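Local coordinates for mutT/nudix family protein (PDB 3I9X) that probably acts as a hydrolase of the Nudix family, the chain holding the Nudix domain of a longer protein, at residues T36-N41 / T45-L50; K134-A137 / E143-L146; F147-A152 / K167-I172. One frame throughout, in Å; residues are numbered along the deposited sequence.

Interaction 1: residues T36-N41 / T45-L50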
loop_
_atom_site.group_PDB
_atom_site.type_symbol
_atom_site.label_atom_id
_atom_site.label_comp_id
_atom_site.label_asym_id
_atom_site.label_seq_id
_atom_site.Cartn_x
_atom_site.Cartn_y
_atom_site.Cartn_z
ATOM N N THR A 36 -8.349 15.784 13.469
ATOM C CA THR A 36 -8.077 16.410 14.764
ATOM C C THR A 36 -9.181 16.032 15.734
ATOM O O THR A 36 -10.150 15.369 15.365
ATOM C CB THR A 36 -7.932 17.920 14.690
ATOM O OG1 THR A 36 -7.439 18.414 15.944
ATOM C CG2 THR A 36 -9.238 18.597 14.375
ATOM N N VAL A 37 -8.989 16.390 16.989
ATOM C CA VAL A 37 -9.993 16.160 18.010
ATOM C C VAL A 37 -10.344 17.546 18.516
ATOM O O VAL A 37 -9.464 18.365 18.749
ATOM C CB VAL A 37 -9.492 15.233 19.126
ATOM C CG1 VAL A 37 -10.439 15.277 20.362
ATOM C CG2 VAL A 37 -9.378 13.783 18.633
ATOM N N LYS A 38 -11.629 17.859 18.559
ATOM C CA LYS A 38 -12.061 19.116 19.154
ATOM C C LYS A 38 -13.486 19.000 19.648
ATOM O O LYS A 38 -14.207 18.041 19.308
ATOM C CB LYS A 38 -11.919 20.298 18.182
ATOM C CG LYS A 38 -12.915 20.325 17.023
ATOM C CD LYS A 38 -12.692 21.550 16.106
ATOM C CE LYS A 38 -13.988 22.295 15.728
ATOM N NZ LYS A 38 -13.780 23.764 15.733
ATOM N N GLU A 39 -13.900 20.000 20.416
ATOM C CA GLU A 39 -15.160 19.901 21.150
ATOM C C GLU A 39 -16.343 20.232 20.261
ATOM O O GLU A 39 -16.396 21.272 19.607
ATOM C CB GLU A 39 -15.148 20.782 22.408
ATOM C CG GLU A 39 -13.942 20.500 23.323
ATOM C CD GLU A 39 -14.310 19.831 24.644
ATOM O OE1 GLU A 39 -15.204 20.366 25.363
ATOM O OE2 GLU A 39 -13.671 18.793 24.969
ATOM N N LEU A 40 -17.284 19.311 20.233
ATOM C CA LEU A 40 -18.571 19.553 19.613
ATOM C C LEU A 40 -19.619 19.290 20.699
ATOM O O LEU A 40 -19.678 18.188 21.246
ATOM C CB LEU A 40 -18.759 18.621 18.417
ATOM C CG LEU A 40 -20.090 18.713 17.685
ATOM C CD1 LEU A 40 -20.184 20.012 16.918
ATOM C CD2 LEU A 40 -20.260 17.519 16.781
ATOM N N ASN A 41 -20.413 20.310 21.016
ATOM C CA ASN A 41 -21.392 20.255 22.119
ATOM C C ASN A 41 -20.685 19.799 23.410
ATOM O O ASN A 41 -21.091 18.826 24.075
ATOM C CB ASN A 41 -22.573 19.340 21.739
ATOM C CG ASN A 41 -23.200 19.709 20.377
ATOM O OD1 ASN A 41 -23.436 20.888 20.082
ATOM N ND2 ASN A 41 -23.460 18.695 19.543
ATOM N N THR A 45 -14.539 15.390 19.864
ATOM C CA THR A 45 -15.000 14.656 18.686
ATOM C C THR A 45 -13.953 14.698 17.550
ATOM O O THR A 45 -13.315 15.730 17.286
ATOM C CB THR A 45 -16.387 15.206 18.215
ATOM O OG1 THR A 45 -17.312 15.125 19.309
ATOM C CG2 THR A 45 -16.956 14.414 16.995
ATOM N N LEU A 46 -13.787 13.548 16.912
ATOM C CA LEU A 46 -12.864 13.379 15.795
ATOM C C LEU A 46 -13.418 14.171 14.638
ATOM O O LEU A 46 -14.574 13.997 14.292
ATOM C CB LEU A 46 -12.776 11.903 15.409
ATOM C CG LEU A 46 -11.632 11.571 14.428
ATOM C CD1 LEU A 46 -10.291 11.629 15.179
ATOM C CD2 LEU A 46 -11.822 10.197 13.771
ATOM N N HIS A 47 -12.613 15.082 14.102
ATOM C CA HIS A 47 -12.961 15.849 12.897
ATOM C C HIS A 47 -12.008 15.553 11.750
ATOM O O HIS A 47 -10.821 15.249 11.978
ATOM C CB HIS A 47 -12.883 17.353 13.179
ATOM C CG HIS A 47 -14.006 17.890 14.007
ATOM N ND1 HIS A 47 -14.318 17.391 15.256
ATOM C CD2 HIS A 47 -14.904 18.880 13.758
ATOM C CE1 HIS A 47 -15.351 18.061 15.741
ATOM N NE2 HIS A 47 -15.723 18.974 14.857
ATOM N N ILE A 48 -12.495 15.741 10.513
ATOM C CA ILE A 48 -11.702 15.559 9.309
ATOM C C ILE A 48 -11.735 16.783 8.384
ATOM O O ILE A 48 -12.794 17.415 8.219
ATOM C CB ILE A 48 -12.131 14.270 8.583
ATOM C CG1 ILE A 48 -11.302 14.063 7.346
ATOM C CG2 ILE A 48 -13.658 14.274 8.223
ATOM C CD1 ILE A 48 -11.463 12.705 6.692
ATOM N N LEU A 49 -10.570 17.139 7.816
ATOM C CA LEU A 49 -10.486 18.167 6.784
ATOM C C LEU A 49 -10.783 17.612 5.381
ATOM O O LEU A 49 -10.134 16.679 4.887
ATOM C CB LEU A 49 -9.121 18.833 6.733
ATOM C CG LEU A 49 -9.112 20.170 5.992
ATOM C CD1 LEU A 49 -9.695 21.323 6.849
ATOM C CD2 LEU A 49 -7.677 20.590 5.507
ATOM N N LEU A 50 -11.730 18.238 4.698
ATOM C CA LEU A 50 -12.085 17.820 3.348
ATOM C C LEU A 50 -12.213 19.019 2.442
ATOM O O LEU A 50 -12.465 20.126 2.910
ATOM C CB LEU A 50 -13.373 17.048 3.359
ATOM C CG LEU A 50 -13.435 15.754 4.128
ATOM C CD1 LEU A 50 -14.956 15.267 4.194
ATOM C CD2 LEU A 50 -12.534 14.710 3.522
#

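Interaction 2: residues K134-A137 / E143-L146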
loop_
_atom_site.group_PDB
_atom_site.type_symbol
_atom_site.label_atom_id
_atom_site.label_comp_id
_atom_site.label_asym_id
_atom_site.label_seq_id
_atom_site.Cartn_x
_atom_site.Cartn_y
_atom_site.Cartn_z
ATOM N N LYS A 134 -7.678 26.979 10.591
ATOM C CA LYS A 134 -7.158 28.056 9.714
ATOM C C LYS A 134 -7.552 27.868 8.249
ATOM O O LYS A 134 -8.080 28.798 7.611
ATOM C CB LYS A 134 -5.634 28.182 9.806
ATOM C CG LYS A 134 -5.111 29.106 10.914
ATOM C CD LYS A 134 -3.623 29.526 10.685
ATOM C CE LYS A 134 -3.432 30.424 9.417
ATOM N NZ LYS A 134 -1.996 30.805 9.139
ATOM N N ARG A 135 -7.299 26.675 7.706
ATOM C CA ARG A 135 -7.597 26.417 6.284
ATOM C C ARG A 135 -9.090 26.393 5.997
ATOM O O ARG A 135 -9.519 26.873 4.957
ATOM C CB ARG A 135 -6.946 25.112 5.794
ATOM C CG ARG A 135 -5.547 25.321 5.260
ATOM C CD ARG A 135 -5.537 25.911 3.821
ATOM N NE ARG A 135 -5.696 24.902 2.769
ATOM C CZ ARG A 135 -5.992 25.167 1.491
ATOM N NH1 ARG A 135 -6.189 26.421 1.069
ATOM N NH2 ARG A 135 -6.124 24.163 0.624
ATOM N N ALA A 136 -9.876 25.847 6.919
ATOM C CA ALA A 136 -11.324 25.821 6.755
ATOM C C ALA A 136 -11.931 27.235 6.841
ATOM O O ALA A 136 -13.014 27.480 6.314
ATOM C CB ALA A 136 -11.955 24.916 7.756
ATOM N N ALA A 137 -11.228 28.154 7.506
ATOM C CA ALA A 137 -11.724 29.522 7.705
ATOM C C ALA A 137 -11.054 30.554 6.780
ATOM O O ALA A 137 -11.513 31.683 6.709
ATOM C CB ALA A 137 -11.577 29.939 9.181
ATOM N N GLU A 143 -14.917 26.113 -0.017
ATOM C CA GLU A 143 -14.296 24.995 -0.673
ATOM C C GLU A 143 -13.738 23.962 0.373
ATOM O O GLU A 143 -13.613 22.780 0.072
ATOM C CB GLU A 143 -13.139 25.629 -1.467
ATOM C CG GLU A 143 -12.539 24.865 -2.612
ATOM C CD GLU A 143 -11.126 25.408 -3.012
ATOM O OE1 GLU A 143 -10.196 24.580 -3.174
ATOM O OE2 GLU A 143 -10.952 26.656 -3.142
ATOM N N ILE A 144 -13.425 24.425 1.596
ATOM C CA ILE A 144 -12.775 23.598 2.634
ATOM C C ILE A 144 -13.564 23.533 3.913
ATOM O O ILE A 144 -13.917 24.555 4.460
ATOM C CB ILE A 144 -11.396 24.168 2.983
ATOM C CG1 ILE A 144 -10.589 24.326 1.687
ATOM C CG2 ILE A 144 -10.693 23.273 4.024
ATOM C CD1 ILE A 144 -9.172 24.741 1.884
ATOM N N GLY A 145 -13.826 22.330 4.422
ATOM C CA GLY A 145 -14.516 22.185 5.689
ATOM C C GLY A 145 -13.821 21.252 6.675
ATOM O O GLY A 145 -13.135 20.300 6.291
ATOM N N LEU A 146 -14.011 21.538 7.963
ATOM C CA LEU A 146 -13.541 20.678 9.030
ATOM C C LEU A 146 -14.758 20.029 9.641
ATOM O O LEU A 146 -15.494 20.687 10.382
ATOM C CB LEU A 146 -12.747 21.501 10.029
ATOM C CG LEU A 146 -12.029 20.788 11.167
ATOM C CD1 LEU A 146 -11.002 19.630 10.736
ATOM C CD2 LEU A 146 -11.328 21.899 11.993
#

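Interaction 3: residues F147-A152 / K167-I172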
loop_
_atom_site.group_PDB
_atom_site.type_symbol
_atom_site.label_atom_id
_atom_site.label_comp_id
_atom_site.label_asym_id
_atom_site.label_seq_id
_atom_site.Cartn_x
_atom_site.Cartn_y
_atom_site.Cartn_z
ATOM N N PHE A 147 -14.992 18.756 9.315
ATOM C CA PHE A 147 -16.250 18.081 9.655
ATOM C C PHE A 147 -16.066 17.072 10.783
ATOM O O PHE A 147 -15.113 16.287 10.761
ATOM C CB PHE A 147 -16.841 17.298 8.443
ATOM C CG PHE A 147 -17.233 18.162 7.266
ATOM C CD1 PHE A 147 -18.511 18.721 7.183
ATOM C CD2 PHE A 147 -16.328 18.428 6.252
ATOM C CE1 PHE A 147 -18.863 19.527 6.106
ATOM C CE2 PHE A 147 -16.676 19.210 5.164
ATOM C CZ PHE A 147 -17.943 19.770 5.089
ATOM N N PRO A 148 -17.049 17.002 11.694
ATOM C CA PRO A 148 -17.111 15.862 12.588
ATOM C C PRO A 148 -17.177 14.647 11.710
ATOM O O PRO A 148 -17.697 14.737 10.602
ATOM C CB PRO A 148 -18.426 16.052 13.360
ATOM C CG PRO A 148 -18.876 17.428 13.101
ATOM C CD PRO A 148 -18.248 17.869 11.801
ATOM N N MET A 149 -16.633 13.533 12.152
ATOM C CA MET A 149 -16.418 12.448 11.205
ATOM C C MET A 149 -17.743 11.817 10.851
ATOM O O MET A 149 -17.939 11.409 9.714
ATOM C CB MET A 149 -15.410 11.410 11.701
ATOM C CG MET A 149 -15.299 10.168 10.813
ATOM S SD MET A 149 -14.364 10.348 9.273
ATOM C CE MET A 149 -12.678 10.134 9.991
ATOM N N THR A 150 -18.685 11.794 11.791
ATOM C CA THR A 150 -19.993 11.199 11.510
ATOM C C THR A 150 -20.775 11.996 10.446
ATOM O O THR A 150 -21.422 11.397 9.613
ATOM C CB THR A 150 -20.827 10.985 12.787
ATOM O OG1 THR A 150 -21.137 12.251 13.375
ATOM C CG2 THR A 150 -20.067 10.095 13.785
ATOM N N GLU A 151 -20.672 13.322 10.462
ATOM C CA GLU A 151 -21.207 14.200 9.408
ATOM C C GLU A 151 -20.456 14.034 8.059
ATOM O O GLU A 151 -21.086 13.994 6.980
ATOM C CB GLU A 151 -21.136 15.660 9.875
ATOM C CG GLU A 151 -21.837 16.687 8.953
ATOM C CD GLU A 151 -21.698 18.151 9.408
ATOM O OE1 GLU A 151 -21.818 19.071 8.533
ATOM O OE2 GLU A 151 -21.486 18.378 10.629
ATOM N N ALA A 152 -19.126 13.916 8.124
ATOM C CA ALA A 152 -18.316 13.719 6.916
ATOM C C ALA A 152 -18.730 12.453 6.196
ATOM O O ALA A 152 -18.785 12.422 4.968
ATOM C CB ALA A 152 -16.829 13.704 7.226
ATOM N N LYS A 167 -12.646 3.140 6.502
ATOM C CA LYS A 167 -11.491 2.357 6.967
ATOM C C LYS A 167 -10.530 3.184 7.895
ATOM O O LYS A 167 -9.885 2.631 8.804
ATOM C CB LYS A 167 -10.737 1.720 5.807
ATOM N N ALA A 168 -10.455 4.495 7.691
ATOM C CA ALA A 168 -9.592 5.325 8.543
ATOM C C ALA A 168 -10.260 5.481 9.893
ATOM O O ALA A 168 -9.643 5.265 10.905
ATOM C CB ALA A 168 -9.302 6.665 7.933
ATOM N N PHE A 169 -11.520 5.866 9.886
ATOM C CA PHE A 169 -12.266 6.049 11.108
ATOM C C PHE A 169 -12.090 4.798 11.966
ATOM O O PHE A 169 -11.732 4.881 13.148
ATOM C CB PHE A 169 -13.728 6.285 10.758
ATOM C CG PHE A 169 -14.597 6.770 11.890
ATOM C CD1 PHE A 169 -14.120 7.629 12.882
ATOM C CD2 PHE A 169 -15.934 6.402 11.932
ATOM C CE1 PHE A 169 -14.973 8.120 13.893
ATOM C CE2 PHE A 169 -16.783 6.862 12.956
ATOM C CZ PHE A 169 -16.289 7.736 13.930
ATOM N N SER A 170 -12.279 3.646 11.353
ATOM C CA SER A 170 -12.201 2.369 12.052
ATOM C C SER A 170 -10.817 2.130 12.658
ATOM O O SER A 170 -10.714 1.782 13.841
ATOM C CB SER A 170 -12.559 1.233 11.085
ATOM O OG SER A 170 -12.363 -0.023 11.693
ATOM N N ALA A 171 -9.767 2.331 11.867
ATOM C CA ALA A 171 -8.387 2.204 12.367
ATOM C C ALA A 171 -8.010 3.220 13.455
ATOM O O ALA A 171 -7.265 2.889 14.389
ATOM C CB ALA A 171 -7.403 2.299 11.249
ATOM N N ILE A 172 -8.497 4.455 13.318
ATOM C CA ILE A 172 -8.147 5.527 14.266
ATOM C C ILE A 172 -8.848 5.252 15.602
ATOM O O ILE A 172 -8.229 5.309 16.653
ATOM C CB ILE A 172 -8.513 6.928 13.736
ATOM C CG1 ILE A 172 -7.531 7.333 12.639
ATOM C CG2 ILE A 172 -8.533 7.969 14.880
ATOM C CD1 ILE A 172 -7.972 8.540 11.770
#

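Interaction 1: residues T36-N41 / T45-L50
Thr36 and His47 form a hydrogen-bonded antiparallel pair, with His47 N giving an almost straight bond to Thr36 O (2.8 Å, 174° at the hydrogen) and Thr36 N returning one to His47 O. Lys38 and Thr45 form the next such pair, Thr45 N lying 2.7 Å from Lys38 O. Thr45 O is gripped twice: Lys38 N and His47 ND1 reach it from opposite faces of the carbonyl plane, the imidazole nitrogen at 2.8 Å. That bond probably helps fix the rotation of the His47 ring. Lys38 CG, lodged between its own backbone N and carbonyl carbon (chi1 71°), makes a CH-pi contact over one face, 3.7 Å from the centroid of the His47 ring, while Lys38 NZ continues to a salt bridge with Glu133. Leu40 CB comes to the ring edge. On the sheet face turned away from Thr36, Lys38 and His47, Val37 CG2 touches Leu46 CD1 at 4.2 Å. This is the turn end of the hairpin of strands 27-40 and 43-52; strand 144-148 lies alongside, Pro148 touching Leu40 and His47, helix 129-137 meets Thr36, and helix 161-177 packs on Val37 and Leu46.

Interaction 2: residues K134-A137 / E143-L146
The guanidinium of Arg135 is gripped by two carboxylates while Ile144 lies against one of its faces: NH2 forms a salt bridge with Glu93 of helix 82-94, the helix that carries the Nudix-box sequence, and NH1 forms another with Asp140, in the connection between helix 129-137 and strand 144-148. These two partners probably limit the turning of the flat group and balance its positive charge. Ile144 CD1 stands over the centre of the guanidinium, 3.2 Å from Arg135 CZ, so a methyl group meets the planar cation from above and the polar bonds are made by its terminal nitrogens. The arginine chain bends twice to bring this face round, at chi2 (-78°) and chi3 (-83°), and the two side chains meet at a slant.

No hydrogen bond joins the two segments, and the remainder of the contact is apolar. Ile144 sends its branches to different partners: CD1 goes to the arginine, whereas CG2, placed anti to the backbone N, packs 3.8 Å from Ala136 CA. At Ala136 the strand comes close, Ala136 CB lying 4.0 Å from Leu146 N and 4.2 Å from Leu146 CB. Ile144 and Leu146 both direct their side chains to the helix, with Gly145 between them, the alternation of a beta strand.

The contact thus fastens the C-terminal end of helix 129-137 to the start of strand 144-148. Leu146 extends the packing along the same helix to Leu132 and Glu133, and behind these side chains the strand pairs antiparallel with strand 43-52, Gly145 bonding to Leu50 and Glu143 to Lys52.

Interaction 3: residues F147-A152 / K167-I172
A Met-aromatic contact joins two helices here, Met149 in the short helix 149-152 lying against the Phe169 ring of helix 161-177. The methylene next to the sulfur makes the closest approach: Met149 CG is 3.5 Å from Phe169 CD1. Met149 CG sits over one face of the Phe169 ring, displaced toward the rim, in a CH-pi contact 3.6 Å from the centroid and 16° off the ring normal. The sulfur takes an oblique place, with Met149 SD 4.9 Å from the centroid of Phe169. Bends at chi2 (77°) and chi3 (82°) curl the methionine chain back, bringing Met149 CE to 4.1 Å from Phe169 CB. The methionine therefore follows the phenylalanine from its ring to the root of its side chain, and the two side chains run past each other in opposite senses.

Both side chains leave their helices toward the opposing segment, and the backbones stay well apart, with Met149 CA and Phe169 CA 7.6 Å from each other. At the more exposed border Thr150 CG2 approaches the far end of the ring obliquely, 4.5 Å from Phe169 CZ. No hydrogen bond crosses between the segments.

Pro148 occupies the N-cap position of helix 149-152, which follows directly on strand 144-148, and its carbonyl accepts the bond from Ala152 N. Leu46 of strand 43-52 touches both Met149 and Phe169, and Leu165 of helix 161-177 also packs on Met149. Through these side chains the two helices lie together against the mixed sheet of the Nudix domain, where Ala168 and Ile172 reach strand 27-40.

Strand 43-52 links the three contacts: it is one partner in interaction 1 and pairs antiparallel with strand 144-148, which supplies residues to interactions 2 and 3. Leu50 N bonds to Gly145 O, and Ile48 N to Phe147 O. Interaction 1 is partly buried and built chiefly from backbone hydrogen bonds within the sheet. The other two join helices to sheet elements or to each other without any such bond: interaction 2 is a surface contact where an arginine with acidic partners meets apolar carbons, whereas interaction 3, partly buried, depends on methionine and an aromatic ring. Interactions 2 and 3 adjoin in sequence, yet their centres lie about 17 Å apart.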